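Local atomic coordinates of oligopeptide ABC transporter OppAIV (Borrelia burgdorferi B31, PDB entry 4GL8), a protein that probably binds oligopeptides outside the cytoplasmic membrane and passes them to an ABC transporter for uptake. Residues 63-68 with 172-177; 90-95 with 161-166; 292-297 with 449-454. One frame throughout, in Å; residues are numbered along the deposited sequence. Where two conformers were deposited one is given.

Overall arrangement
Three contacts illustrate how a large solute-binding protein ties together segments far apart in its chain. Contact 2 pairs strands 90-95 and 161-165 within a five-stranded antiparallel sheet, and contact 1 sets the short helix 173-176, which follows in the chain, against the edge strand 65-67 of the same sheet. Their centres lie 13 Å apart and they touch, with Leu-177 CD1 3.3 Å from Phe-93 CZ and Phe-173 packed on Leu-166. Contact 3 joins the end of strand 287-293 and the turn after it to the loop between helices 435-438 and 456-466, across the chain's centre from contact 1; its nearest atoms are about 16 Å from contact 1 and 24 Å from contact 2.

Contact 1: 63-68 with 172-177; sequences GILDGD and YFLDML
Leu-65 reaches across to the helix 173-176 with one branch, laying its CD1 methyl against the backbone and side chain of Leu-174. Leu-65 CD1 sits 3.5 Å from Leu-174 O. The same CD1 of Leu-65 lies 3.8 Å from Leu-174 CB, so it packs at once on a carbonyl and on the first carbon of the facing leucine, and Leu-174 CD2 is also close to it at 4.1 Å. The Leu-65 and Leu-174 side chains slant across each other, and a second slanting pair follows one turn on, where Leu-65 CG meets Leu-177 CD1 at 4.2 Å. With CG opposite the carbonyl carbon (chi1 -59°), Leu-65 holds its branches over the helix side that carries both leucines.

This is helix-on-sheet packing in a solute-binding protein of family 5: strand 65-67 is an outermost strand of a five-stranded antiparallel sheet, and the short helix after strand 161-165 packs on the sheet side that carries Leu-65, Tyr-91 and Phe-93. Trp-82 of strand 74-84 extends the layer, touching both Leu-65 and Leu-174.

Inside the helical segment, Leu-177 CG lies over one face of the Phe-173 ring, 4.1 Å above its plane and offset toward the rim, while Phe-173 meets Tyr-91 edge to face. No direct hydrogen bond joins the two segments. A water lies between their backbones instead, accepting from Ile-64 N at 2.9 Å. Its approach to Leu-177 O, at 2.5 Å from the water oxygen, is too short for the length to be trusted. Asp-175, whose CB points away from the strand, has a salt bridge to Arg-519 and a hydrogen bond from Ala-432 N.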
ATOM      1  N   GLY A  63     -14.511   3.009   7.115  1.00 17.96           N
ATOM      2  CA  GLY A  63     -14.974   2.130   6.073  1.00 17.74           C
ATOM      3  C   GLY A  63     -16.239   1.379   6.457  1.00 18.06           C
ATOM      4  O   GLY A  63     -16.698   1.451   7.590  1.00 17.44           O
ATOM      5  N   ILE A  64     -16.800   0.636   5.501  1.00 18.51           N
ATOM      6  CA  ILE A  64     -17.970  -0.184   5.793  0.77 18.99           C
ATOM      7  C   ILE A  64     -17.529  -1.167   6.892  1.00 19.53           C
ATOM      8  O   ILE A  64     -18.269  -1.438   7.852  1.00 19.55           O
ATOM      9  CB  ILE A  64     -18.529  -0.875   4.524  0.77 18.48           C
ATOM     10  CG1 ILE A  64     -19.093   0.178   3.551  0.77 18.47           C
ATOM     11  CG2 ILE A  64     -19.644  -1.833   4.893  0.77 18.77           C
ATOM     12  CD1 ILE A  64     -19.296  -0.319   2.129  0.77 18.24           C
ATOM     13  N   LEU A  65     -16.319  -1.673   6.741  1.00 19.74           N
ATOM     14  CA  LEU A  65     -15.641  -2.361   7.780  1.00 21.48           C
ATOM     15  C   LEU A  65     -14.457  -1.467   8.097  1.00 21.85           C
ATOM     16  O   LEU A  65     -14.050  -0.664   7.269  1.00 21.49           O
ATOM     17  CB  LEU A  65     -15.159  -3.726   7.339  1.00 22.29           C
ATOM     18  CG  LEU A  65     -16.171  -4.744   6.844  1.00 23.46           C
ATOM     19  CD1 LEU A  65     -15.603  -6.130   7.048  1.00 24.35           C
ATOM     20  CD2 LEU A  65     -17.500  -4.640   7.549  1.00 24.74           C
ATOM     21  N   ASP A  66     -13.933  -1.620   9.297  1.00 22.82           N
ATOM     22  CA  ASP A  66     -12.865  -0.822   9.824  1.00 24.35           C
ATOM     23  C   ASP A  66     -11.712  -1.805  10.047  1.00 25.51           C
ATOM     24  O   ASP A  66     -11.919  -3.025  10.043  1.00 25.64           O
ATOM     25  CB  ASP A  66     -13.369  -0.245  11.161  1.00 27.13           C
ATOM     26  CG  ASP A  66     -12.451   0.811  11.778  1.00 29.23           C
ATOM     27  OD1 ASP A  66     -11.742   1.534  11.047  1.00 31.69           O
ATOM     28  OD2 ASP A  66     -12.475   0.946  13.026  1.00 33.21           O
ATOM     29  N   GLY A  67     -10.501  -1.282  10.230  1.00 25.73           N
ATOM     30  CA  GLY A  67      -9.335  -2.101  10.493  1.00 25.74           C
ATOM     31  C   GLY A  67      -9.349  -2.515  11.941  1.00 27.20           C
ATOM     32  O   GLY A  67      -9.816  -1.777  12.819  1.00 26.80           O
ATOM     33  N   ASP A  68      -8.843  -3.714  12.184  1.00 27.03           N
ATOM     34  CA  ASP A  68      -8.717  -4.223  13.515  1.00 27.99           C
ATOM     35  C   ASP A  68      -7.289  -3.986  13.980  1.00 27.94           C
ATOM     36  O   ASP A  68      -6.384  -4.698  13.554  1.00 26.82           O
ATOM     37  CB  ASP A  68      -9.064  -5.713  13.559  1.00 29.46           C
ATOM     38  CG  ASP A  68      -9.091  -6.259  14.975  1.00 30.82           C
ATOM     39  OD1 ASP A  68      -9.861  -7.194  15.233  1.00 31.63           O
ATOM     40  OD2 ASP A  68      -8.361  -5.742  15.837  1.00 32.65           O
ATOM     41  N   TYR A 172     -11.678 -13.017   0.628  1.00 25.09           N
ATOM     42  CA  TYR A 172     -11.020 -11.814   1.149  1.00 24.81           C
ATOM     43  C   TYR A 172     -11.762 -10.495   0.867  1.00 22.65           C
ATOM     44  O   TYR A 172     -11.266  -9.422   1.174  1.00 21.40           O
ATOM     45  CB  TYR A 172      -9.592 -11.719   0.587  1.00 25.29           C
ATOM     46  CG  TYR A 172      -9.518 -11.935  -0.891  1.00 25.63           C
ATOM     47  CD1 TYR A 172      -9.331 -13.204  -1.402  1.00 26.90           C
ATOM     48  CD2 TYR A 172      -9.675 -10.879  -1.781  1.00 25.51           C
ATOM     49  CE1 TYR A 172      -9.282 -13.422  -2.768  1.00 27.36           C
ATOM     50  CE2 TYR A 172      -9.602 -11.082  -3.150  1.00 25.88           C
ATOM     51  CZ  TYR A 172      -9.406 -12.368  -3.630  1.00 27.09           C
ATOM     52  OH  TYR A 172      -9.363 -12.607  -4.974  1.00 28.68           O
ATOM     53  N   PHE A 173     -12.939 -10.537   0.268  1.00 22.36           N
ATOM     54  CA  PHE A 173     -13.699  -9.274   0.055  1.00 20.45           C
ATOM     55  C   PHE A 173     -13.906  -8.420   1.334  1.00 20.36           C
ATOM     56  O   PHE A 173     -13.669  -7.198   1.347  1.00 20.01           O
ATOM     57  CB  PHE A 173     -15.051  -9.570  -0.572  1.00 20.21           C
ATOM     58  CG  PHE A 173     -15.886  -8.352  -0.798  1.00 19.55           C
ATOM     59  CD1 PHE A 173     -15.437  -7.340  -1.631  1.00 19.31           C
ATOM     60  CD2 PHE A 173     -17.114  -8.206  -0.167  1.00 19.97           C
ATOM     61  CE1 PHE A 173     -16.198  -6.209  -1.844  1.00 18.84           C
ATOM     62  CE2 PHE A 173     -17.881  -7.074  -0.375  1.00 19.71           C
ATOM     63  CZ  PHE A 173     -17.416  -6.078  -1.229  1.00 19.19           C
ATOM     64  N   LEU A 174     -14.359  -9.024   2.414  1.00 20.02           N
ATOM     65  CA  LEU A 174     -14.545  -8.247   3.639  1.00 20.53           C
ATOM     66  C   LEU A 174     -13.265  -7.481   4.048  1.00 20.74           C
ATOM     67  O   LEU A 174     -13.309  -6.305   4.407  1.00 20.60           O
ATOM     68  CB  LEU A 174     -15.056  -9.129   4.797  1.00 21.69           C
ATOM     69  CG  LEU A 174     -16.401  -9.838   4.579  1.00 22.61           C
ATOM     70  CD1 LEU A 174     -16.708 -10.898   5.633  1.00 23.54           C
ATOM     71  CD2 LEU A 174     -17.525  -8.807   4.551  1.00 23.45           C
ATOM     72  N   ASP A 175     -12.118  -8.133   3.976  1.00 21.15           N
ATOM     73  CA  ASP A 175     -10.887  -7.503   4.432  1.00 22.15           C
ATOM     74  C   ASP A 175     -10.503  -6.340   3.491  1.00 22.15           C
ATOM     75  O   ASP A 175      -9.919  -5.346   3.893  1.00 22.20           O
ATOM     76  CB  ASP A 175      -9.780  -8.549   4.519  1.00 22.73           C
ATOM     77  CG  ASP A 175      -8.586  -8.034   5.228  1.00 23.31           C
ATOM     78  OD1 ASP A 175      -8.705  -7.709   6.423  1.00 23.09           O
ATOM     79  OD2 ASP A 175      -7.537  -7.920   4.585  1.00 24.16           O
ATOM     80  N   MET A 176     -10.936  -6.481   2.253  1.00 21.89           N
ATOM     81  CA  MET A 176     -10.759  -5.537   1.167  1.00 22.28           C
ATOM     82  C   MET A 176     -11.503  -4.217   1.411  1.00 20.44           C
ATOM     83  O   MET A 176     -11.051  -3.143   0.994  1.00 20.18           O
ATOM     84  CB  MET A 176     -11.301  -6.260  -0.072  1.00 24.12           C
ATOM     85  CG  MET A 176     -11.023  -5.704  -1.416  1.00 27.21           C
ATOM     86  SD  MET A 176     -11.343  -7.049  -2.605  1.00 30.54           S
ATOM     87  CE  MET A 176     -10.324  -6.351  -3.885  1.00 32.54           C
ATOM     88  N   LEU A 177     -12.644  -4.285   2.093  1.00 18.98           N
ATOM     89  CA  LEU A 177     -13.441  -3.110   2.382  1.00 17.74           C
ATOM     90  C   LEU A 177     -12.766  -2.079   3.284  1.00 17.81           C
ATOM     91  O   LEU A 177     -13.250  -0.928   3.379  1.00 17.47           O
ATOM     92  CB  LEU A 177     -14.802  -3.490   2.952  1.00 17.67           C
ATOM     93  CG  LEU A 177     -15.773  -4.133   1.992  1.00 17.72           C
ATOM     94  CD1 LEU A 177     -16.999  -4.664   2.758  1.00 18.36           C
ATOM     95  CD2 LEU A 177     -16.196  -3.152   0.896  1.00 17.66           C
TER
HETATM   96  O   HOH W   1     -15.340   0.330   3.013  1.00 17.92           O

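Contact 2: 90-95 with 161-166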
ATOM      1  N   VAL A  90     -23.460 -12.267  -2.815  1.00 23.86           N
ATOM      2  CA  VAL A  90     -24.259 -11.101  -2.392  1.00 23.14           C
ATOM      3  C   VAL A  90     -24.065 -10.787  -0.930  1.00 22.32           C
ATOM      4  O   VAL A  90     -24.466 -11.562  -0.062  1.00 23.71           O
ATOM      5  CB  VAL A  90     -25.763 -11.306  -2.653  1.00 24.60           C
ATOM      6  CG1 VAL A  90     -26.527  -9.988  -2.437  1.00 24.55           C
ATOM      7  CG2 VAL A  90     -25.999 -11.812  -4.069  1.00 24.93           C
ATOM      8  N   TYR A  91     -23.444  -9.648  -0.661  1.00 21.32           N
ATOM      9  CA  TYR A  91     -23.182  -9.181   0.704  1.00 21.09           C
ATOM     10  C   TYR A  91     -24.135  -8.071   1.048  1.00 21.32           C
ATOM     11  O   TYR A  91     -24.370  -7.165   0.231  1.00 21.18           O
ATOM     12  CB  TYR A  91     -21.764  -8.616   0.837  1.00 20.49           C
ATOM     13  CG  TYR A  91     -20.710  -9.665   0.814  1.00 20.55           C
ATOM     14  CD1 TYR A  91     -20.456 -10.376  -0.337  1.00 20.71           C
ATOM     15  CD2 TYR A  91     -19.965  -9.947   1.937  1.00 20.76           C
ATOM     16  CE1 TYR A  91     -19.487 -11.353  -0.374  1.00 21.21           C
ATOM     17  CE2 TYR A  91     -18.993 -10.924   1.916  1.00 21.08           C
ATOM     18  CZ  TYR A  91     -18.755 -11.626   0.757  1.00 21.22           C
ATOM     19  OH  TYR A  91     -17.773 -12.583   0.703  1.00 21.35           O
ATOM     20  N   THR A  92     -24.672  -8.133   2.264  1.00 22.12           N
ATOM     21  CA  THR A  92     -25.717  -7.211   2.699  1.00 22.53           C
ATOM     22  C   THR A  92     -25.225  -6.649   4.035  1.00 23.17           C
ATOM     23  O   THR A  92     -25.087  -7.390   5.019  1.00 25.29           O
ATOM     24  CB  THR A  92     -27.090  -7.939   2.792  1.00 23.47           C
ATOM     25  OG1 THR A  92     -27.406  -8.563   1.525  1.00 23.09           O
ATOM     26  CG2 THR A  92     -28.246  -6.988   3.182  1.00 23.80           C
ATOM     27  N   PHE A  93     -24.914  -5.351   4.039  1.00 21.93           N
ATOM     28  CA  PHE A  93     -24.412  -4.646   5.209  1.00 21.47           C
ATOM     29  C   PHE A  93     -25.533  -3.852   5.907  1.00 22.06           C
ATOM     30  O   PHE A  93     -26.287  -3.101   5.274  1.00 21.40           O
ATOM     31  CB  PHE A  93     -23.253  -3.726   4.786  1.00 20.17           C
ATOM     32  CG  PHE A  93     -22.116  -4.468   4.177  1.00 19.14           C
ATOM     33  CD1 PHE A  93     -21.152  -5.069   4.987  1.00 18.90           C
ATOM     34  CD2 PHE A  93     -22.039  -4.650   2.812  1.00 18.73           C
ATOM     35  CE1 PHE A  93     -20.134  -5.813   4.440  1.00 18.47           C
ATOM     36  CE2 PHE A  93     -20.995  -5.383   2.249  1.00 18.21           C
ATOM     37  CZ  PHE A  93     -20.062  -5.983   3.062  1.00 18.12           C
ATOM     38  N   HIS A  94     -25.631  -4.044   7.222  1.00 22.69           N
ATOM     39  CA  HIS A  94     -26.612  -3.339   8.062  1.00 23.48           C
ATOM     40  C   HIS A  94     -25.879  -2.228   8.784  1.00 23.15           C
ATOM     41  O   HIS A  94     -24.999  -2.500   9.605  1.00 21.92           O
ATOM     42  CB  HIS A  94     -27.251  -4.312   9.056  1.00 24.55           C
ATOM     43  CG  HIS A  94     -27.806  -5.525   8.400  1.00 25.19           C
ATOM     44  ND1 HIS A  94     -29.034  -5.522   7.754  1.00 26.09           N
ATOM     45  CD2 HIS A  94     -27.290  -6.763   8.234  1.00 25.35           C
ATOM     46  CE1 HIS A  94     -29.253  -6.722   7.235  1.00 26.29           C
ATOM     47  NE2 HIS A  94     -28.208  -7.492   7.506  1.00 26.39           N
ATOM     48  N   LEU A  95     -26.194  -0.985   8.423  1.00 23.32           N
ATOM     49  CA  LEU A  95     -25.495   0.168   8.987  1.00 24.01           C
ATOM     50  C   LEU A  95     -25.939   0.371  10.444  1.00 25.09           C
ATOM     51  O   LEU A  95     -27.095   0.096  10.790  1.00 25.19           O
ATOM     52  CB  LEU A  95     -25.758   1.442   8.142  1.00 24.32           C
ATOM     53  CG  LEU A  95     -25.382   1.371   6.656  1.00 24.68           C
ATOM     54  CD1 LEU A  95     -25.616   2.689   5.933  1.00 25.26           C
ATOM     55  CD2 LEU A  95     -23.951   0.890   6.425  1.00 23.72           C
ATOM     56  N   THR A 161     -29.298   0.069   4.858  1.00 23.44           N
ATOM     57  CA  THR A 161     -28.978  -1.231   4.283  1.00 21.84           C
ATOM     58  C   THR A 161     -28.342  -1.134   2.907  1.00 20.70           C
ATOM     59  O   THR A 161     -28.936  -0.628   1.948  1.00 20.69           O
ATOM     60  CB  THR A 161     -30.210  -2.145   4.245  1.00 22.35           C
ATOM     61  OG1 THR A 161     -30.922  -2.052   5.492  1.00 23.78           O
ATOM     62  CG2 THR A 161     -29.791  -3.573   4.045  1.00 22.07           C
ATOM     63  N   LEU A 162     -27.119  -1.644   2.807  1.00 20.23           N
ATOM     64  CA  LEU A 162     -26.348  -1.543   1.550  1.00 19.82           C
ATOM     65  C   LEU A 162     -26.055  -2.934   1.039  1.00 19.63           C
ATOM     66  O   LEU A 162     -25.562  -3.776   1.777  1.00 19.90           O
ATOM     67  CB  LEU A 162     -25.053  -0.782   1.767  1.00 19.09           C
ATOM     68  CG  LEU A 162     -24.246  -0.560   0.477  1.00 18.76           C
ATOM     69  CD1 LEU A 162     -24.803   0.623  -0.290  1.00 19.03           C
ATOM     70  CD2 LEU A 162     -22.785  -0.354   0.764  1.00 18.63           C
ATOM     71  N   GLU A 163     -26.383  -3.192  -0.218  1.00 19.61           N
ATOM     72  CA  GLU A 163     -26.096  -4.497  -0.797  1.00 19.91           C
ATOM     73  C   GLU A 163     -25.002  -4.386  -1.847  1.00 19.50           C
ATOM     74  O   GLU A 163     -25.105  -3.559  -2.759  1.00 19.78           O
ATOM     75  CB  GLU A 163     -27.353  -5.034  -1.445  1.00 20.41           C
ATOM     76  CG  GLU A 163     -27.331  -6.476  -1.864  1.00 20.55           C
ATOM     77  CD  GLU A 163     -28.494  -6.795  -2.794  1.00 21.60           C
ATOM     78  OE1 GLU A 163     -28.448  -6.382  -4.006  1.00 21.97           O
ATOM     79  OE2 GLU A 163     -29.454  -7.464  -2.322  1.00 21.52           O
ATOM     80  N   ILE A 164     -23.984  -5.226  -1.730  1.00 19.76           N
ATOM     81  CA  ILE A 164     -22.945  -5.321  -2.743  1.00 20.33           C
ATOM     82  C   ILE A 164     -22.902  -6.744  -3.312  1.00 21.50           C
ATOM     83  O   ILE A 164     -22.726  -7.735  -2.562  1.00 21.68           O
ATOM     84  CB  ILE A 164     -21.571  -4.963  -2.174  1.00 20.18           C
ATOM     85  CG1 ILE A 164     -21.599  -3.551  -1.625  1.00 19.93           C
ATOM     86  CG2 ILE A 164     -20.498  -5.071  -3.259  1.00 19.81           C
ATOM     87  CD1 ILE A 164     -20.294  -3.130  -1.012  1.00 19.72           C
ATOM     88  N   THR A 165     -23.083  -6.828  -4.623  1.00 21.64           N
ATOM     89  CA  THR A 165     -23.069  -8.087  -5.354  1.00 23.22           C
ATOM     90  C   THR A 165     -21.707  -8.255  -6.044  1.00 23.19           C
ATOM     91  O   THR A 165     -21.304  -7.399  -6.826  1.00 23.64           O
ATOM     92  CB  THR A 165     -24.226  -8.149  -6.401  1.00 23.63           C
ATOM     93  OG1 THR A 165     -25.471  -7.976  -5.733  1.00 24.82           O
ATOM     94  CG2 THR A 165     -24.284  -9.494  -7.106  1.00 24.45           C
ATOM     95  N   LEU A 166     -21.007  -9.354  -5.741  1.00 23.33           N
ATOM     96  CA  LEU A 166     -19.705  -9.643  -6.335  1.00 22.90           C
ATOM     97  C   LEU A 166     -19.837 -10.308  -7.695  1.00 24.21           C
ATOM     98  O   LEU A 166     -20.793 -10.993  -7.966  1.00 24.12           O
ATOM     99  CB  LEU A 166     -18.865 -10.524  -5.426  1.00 22.27           C
ATOM    100  CG  LEU A 166     -18.519 -10.018  -4.021  1.00 22.28           C
ATOM    101  CD1 LEU A 166     -17.397 -10.865  -3.416  1.00 22.18           C
ATOM    102  CD2 LEU A 166     -18.129  -8.544  -4.016  1.00 21.74           C
TER
HETATM  103  O   HOH W   2     -30.184  -2.839   8.008  1.00 21.08           O
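Tyr-91 and Phe-93 each turn a ring edge to a carbonyl of the facing strand: Ile-164 O lies near the plane of the tyrosine ring and Leu-162 O near that of the phenylalanine. The two strands are adjacent members of a five-stranded antiparallel sheet, their directions 161° apart. Methyl groups meet the same rings at a slant, Leu-166 CD1 coming within 3.7 Å of Tyr-91 CE1 and Ile-164 CD1 within 4.0 Å of Phe-93 CE2. The His-94 ring has a water at its edge, in its plane.

Tyr-91 with Ile-164 and Phe-93 with Leu-162 are the hydrogen-bonded pairs, each closed by two backbone bonds; Tyr-91 N to Ile-164 O is 2.8 Å long. These four side chains share a sheet face buried beneath other parts of the fold: Ile-136 packs on Ile-164, while Ala-109 and Ile-112 of helix 109-119 pack on Leu-162.

Between them come the non-hydrogen-bonded pairs, Val-90 with Thr-165, Thr-92 with Glu-163 and His-94 with Thr-161, whose side chains go to the opposite, more exposed face. Val-90 and Thr-165 stand side by side and point the same way. Diagonal contacts add to these pairs. The aliphatic part of Glu-163 slants across Val-90, with Glu-163 CG 3.6 Å from Val-90 CG1. The glutamate has CG opposite its backbone N (chi1 -169°), which leads the chain toward that valine. Thr-92 and Thr-161, also diagonal, meet through their methyls, 3.8 Å between the two CG2 atoms.

At the end of the pairing, His-94 is held from two directions, its NE2 hydrogen-bonded to Asp-83 and its ND1 to the water. Thr-161 OG1 is likewise bonded to Asp-158, and it also accepts a hydrogen bond from that same water, 2.7 Å from the water oxygen.

Contact 3: 292-297 with 449-454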
ATOM      1  N   SER A 292      11.474  -2.003  -9.756  1.00 17.82           N
ATOM      2  CA  SER A 292      10.787  -2.108 -11.035  1.00 17.83           C
ATOM      3  C   SER A 292      11.693  -1.708 -12.184  1.00 18.23           C
ATOM      4  O   SER A 292      12.653  -0.920 -12.004  1.00 18.08           O
ATOM      5  CB  SER A 292       9.584  -1.188 -11.077  1.00 17.97           C
ATOM      6  OG  SER A 292       8.679  -1.408 -10.025  1.00 17.95           O
ATOM      7  N   LEU A 293      11.341  -2.236 -13.358  1.00 18.30           N
ATOM      8  CA  LEU A 293      12.135  -2.126 -14.575  1.00 18.86           C
ATOM      9  C   LEU A 293      11.185  -1.726 -15.697  1.00 19.45           C
ATOM     10  O   LEU A 293      10.185  -2.383 -15.914  1.00 20.70           O
ATOM     11  CB  LEU A 293      12.835  -3.445 -14.904  1.00 18.70           C
ATOM     12  CG  LEU A 293      13.689  -4.018 -13.776  1.00 18.77           C
ATOM     13  CD1 LEU A 293      14.084  -5.447 -14.073  1.00 19.59           C
ATOM     14  CD2 LEU A 293      14.927  -3.200 -13.476  1.00 19.27           C
ATOM     15  N   ASN A 294      11.486  -0.631 -16.378  1.00 19.67           N
ATOM     16  CA  ASN A 294      10.677  -0.152 -17.469  1.00 19.94           C
ATOM     17  C   ASN A 294      10.976  -0.991 -18.707  1.00 21.35           C
ATOM     18  O   ASN A 294      12.050  -0.871 -19.306  1.00 20.71           O
ATOM     19  CB  ASN A 294      10.920   1.340 -17.713  1.00 19.82           C
ATOM     20  CG  ASN A 294       9.875   1.947 -18.660  1.00 20.38           C
ATOM     21  OD1 ASN A 294       9.413   1.298 -19.596  1.00 20.17           O
ATOM     22  ND2 ASN A 294       9.519   3.195 -18.427  1.00 20.66           N
ATOM     23  N   MET A 295      10.013  -1.838 -19.088  1.00 23.14           N
ATOM     24  CA  MET A 295      10.191  -2.757 -20.212  1.00 25.61           C
ATOM     25  C   MET A 295      10.324  -2.035 -21.535  1.00 26.80           C
ATOM     26  O   MET A 295      10.728  -2.651 -22.500  1.00 27.35           O
ATOM     27  CB  MET A 295       8.998  -3.703 -20.380  1.00 27.77           C
ATOM     28  CG  MET A 295       8.604  -4.486 -19.156  1.00 29.30           C
ATOM     29  SD  MET A 295       9.908  -5.620 -18.686  1.00 31.69           S
ATOM     30  CE  MET A 295       9.022  -6.577 -17.502  1.00 31.16           C
ATOM     31  N   LYS A 296       9.936  -0.763 -21.586  1.00 28.55           N
ATOM     32  CA  LYS A 296      10.081   0.054 -22.784  1.00 30.52           C
ATOM     33  C   LYS A 296      11.445   0.747 -22.829  1.00 29.25           C
ATOM     34  O   LYS A 296      11.696   1.492 -23.760  1.00 30.60           O
ATOM     35  CB  LYS A 296       8.990   1.145 -22.885  1.00 33.40           C
ATOM     36  CG  LYS A 296       7.565   0.766 -22.477  1.00 36.47           C
ATOM     37  CD  LYS A 296       6.957  -0.318 -23.359  1.00 38.92           C
ATOM     38  CE  LYS A 296       6.551   0.247 -24.708  1.00 42.34           C
ATOM     39  NZ  LYS A 296       7.066  -0.605 -25.823  1.00 43.53           N
ATOM     40  N   VAL A 297      12.299   0.571 -21.822  1.00 26.49           N
ATOM     41  CA  VAL A 297      13.616   1.213 -21.845  1.00 25.59           C
ATOM     42  C   VAL A 297      14.672   0.172 -22.101  1.00 24.33           C
ATOM     43  O   VAL A 297      14.797  -0.771 -21.331  1.00 24.07           O
ATOM     44  CB  VAL A 297      13.938   1.970 -20.533  1.00 25.17           C
ATOM     45  CG1 VAL A 297      15.372   2.467 -20.548  1.00 25.45           C
ATOM     46  CG2 VAL A 297      12.986   3.135 -20.362  1.00 25.46           C
ATOM     47  N   SER A 449       3.692  -1.774 -10.796  1.00 18.86           N
ATOM     48  CA  SER A 449       4.841  -2.674 -10.799  1.00 19.12           C
ATOM     49  C   SER A 449       5.857  -2.201 -11.839  1.00 19.25           C
ATOM     50  O   SER A 449       6.448  -1.159 -11.664  1.00 19.41           O
ATOM     51  CB  SER A 449       4.406  -4.134 -11.024  1.00 18.68           C
ATOM     52  OG  SER A 449       3.747  -4.290 -12.269  1.00 18.45           O
ATOM     53  N   SER A 450       6.023  -2.949 -12.931  1.00 19.82           N
ATOM     54  CA  SER A 450       7.043  -2.666 -13.927  1.00 19.80           C
ATOM     55  C   SER A 450       6.380  -2.245 -15.209  1.00 20.40           C
ATOM     56  O   SER A 450       5.639  -3.015 -15.830  1.00 20.36           O
ATOM     57  CB  SER A 450       7.908  -3.891 -14.174  1.00 19.94           C
ATOM     58  OG  SER A 450       8.875  -4.035 -13.155  1.00 19.81           O
ATOM     59  N   TYR A 451       6.661  -1.020 -15.618  1.00 21.09           N
ATOM     60  CA  TYR A 451       5.909  -0.393 -16.678  1.00 22.58           C
ATOM     61  C   TYR A 451       6.048  -1.208 -17.943  1.00 22.29           C
ATOM     62  O   TYR A 451       7.156  -1.546 -18.343  1.00 21.99           O
ATOM     63  CB  TYR A 451       6.419   1.015 -16.907  1.00 24.77           C
ATOM     64  CG  TYR A 451       5.493   1.841 -17.727  1.00 27.37           C
ATOM     65  CD1 TYR A 451       4.370   2.431 -17.148  1.00 29.13           C
ATOM     66  CD2 TYR A 451       5.713   2.023 -19.075  1.00 31.00           C
ATOM     67  CE1 TYR A 451       3.501   3.199 -17.898  1.00 31.32           C
ATOM     68  CE2 TYR A 451       4.857   2.798 -19.836  1.00 34.09           C
ATOM     69  CZ  TYR A 451       3.750   3.377 -19.230  1.00 33.70           C
ATOM     70  OH  TYR A 451       2.888   4.127 -19.969  1.00 40.45           O
ATOM     71  N   GLY A 452       4.908  -1.580 -18.502  1.00 22.52           N
ATOM     72  CA  GLY A 452       4.842  -2.251 -19.821  1.00 23.34           C
ATOM     73  C   GLY A 452       4.967  -3.767 -19.786  1.00 23.01           C
ATOM     74  O   GLY A 452       5.079  -4.404 -20.840  1.00 23.31           O
ATOM     75  N   TYR A 453       4.968  -4.365 -18.591  1.00 22.15           N
ATOM     76  CA  TYR A 453       5.027  -5.810 -18.520  1.00 21.87           C
ATOM     77  C   TYR A 453       3.666  -6.349 -18.935  1.00 21.82           C
ATOM     78  O   TYR A 453       2.619  -5.815 -18.545  1.00 21.72           O
ATOM     79  CB  TYR A 453       5.415  -6.304 -17.131  1.00 21.93           C
ATOM     80  CG  TYR A 453       5.401  -7.821 -17.022  1.00 22.07           C
ATOM     81  CD1 TYR A 453       6.310  -8.604 -17.709  1.00 22.44           C
ATOM     82  CD2 TYR A 453       4.469  -8.459 -16.229  1.00 21.77           C
ATOM     83  CE1 TYR A 453       6.281  -9.987 -17.611  1.00 22.38           C
ATOM     84  CE2 TYR A 453       4.445  -9.842 -16.108  1.00 22.10           C
ATOM     85  CZ  TYR A 453       5.348 -10.602 -16.803  1.00 21.94           C
ATOM     86  OH  TYR A 453       5.286 -11.984 -16.690  1.00 21.13           O
ATOM     87  N   SER A 454       3.690  -7.397 -19.749  1.00 21.94           N
ATOM     88  CA  SER A 454       2.471  -8.054 -20.184  1.00 22.15           C
ATOM     89  C   SER A 454       2.753  -9.475 -20.614  1.00 22.05           C
ATOM     90  O   SER A 454       3.422  -9.732 -21.596  1.00 22.03           O
ATOM     91  CB  SER A 454       1.812  -7.306 -21.353  1.00 22.68           C
ATOM     92  OG  SER A 454       0.633  -8.000 -21.735  1.00 22.72           O
TER
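Ser-292 OG donates to Ser-449 O at 2.8 Å, approaching from above the carbonyl plane. Next along, Leu-293 N gives a nearly straight bond (167°) to Ser-450 OG, and Met-295 N bonds Tyr-451 O at 3.0 Å. Met-295 then bends at chi2 (-65°), running alongside Tyr-453 until Met-295 CE lies 3.4 Å from the ring atom CD1 of Tyr-453. Asn-294 and Tyr-451 also lie side by side, amide and ring planes 57° apart, with OD1 near the ring plane at its edge; Lys-296 CG reaches that edge too.

Outside these pairs, a second shell fixes the polar groups. Ser-292 OG also bonds Ser-425 OG, Ser-450 OG bonds Pro-491 O, and Tyr-453 OH bonds Asp-489. Tyr-420 serves both segments, its carbonyl taking Asn-294 ND2 and its hydroxyl bonding Tyr-451 N.

Each segment is shaped by a turn: Asn-294 OD1 accepts from Lys-296 N, while Gly-452 takes a positive phi between Ser-450 and Tyr-453. The arrangement is a type I beta turn with an Asx turn, directly after strand 287-293, packed against a type II beta turn of the loop before helix 456-466.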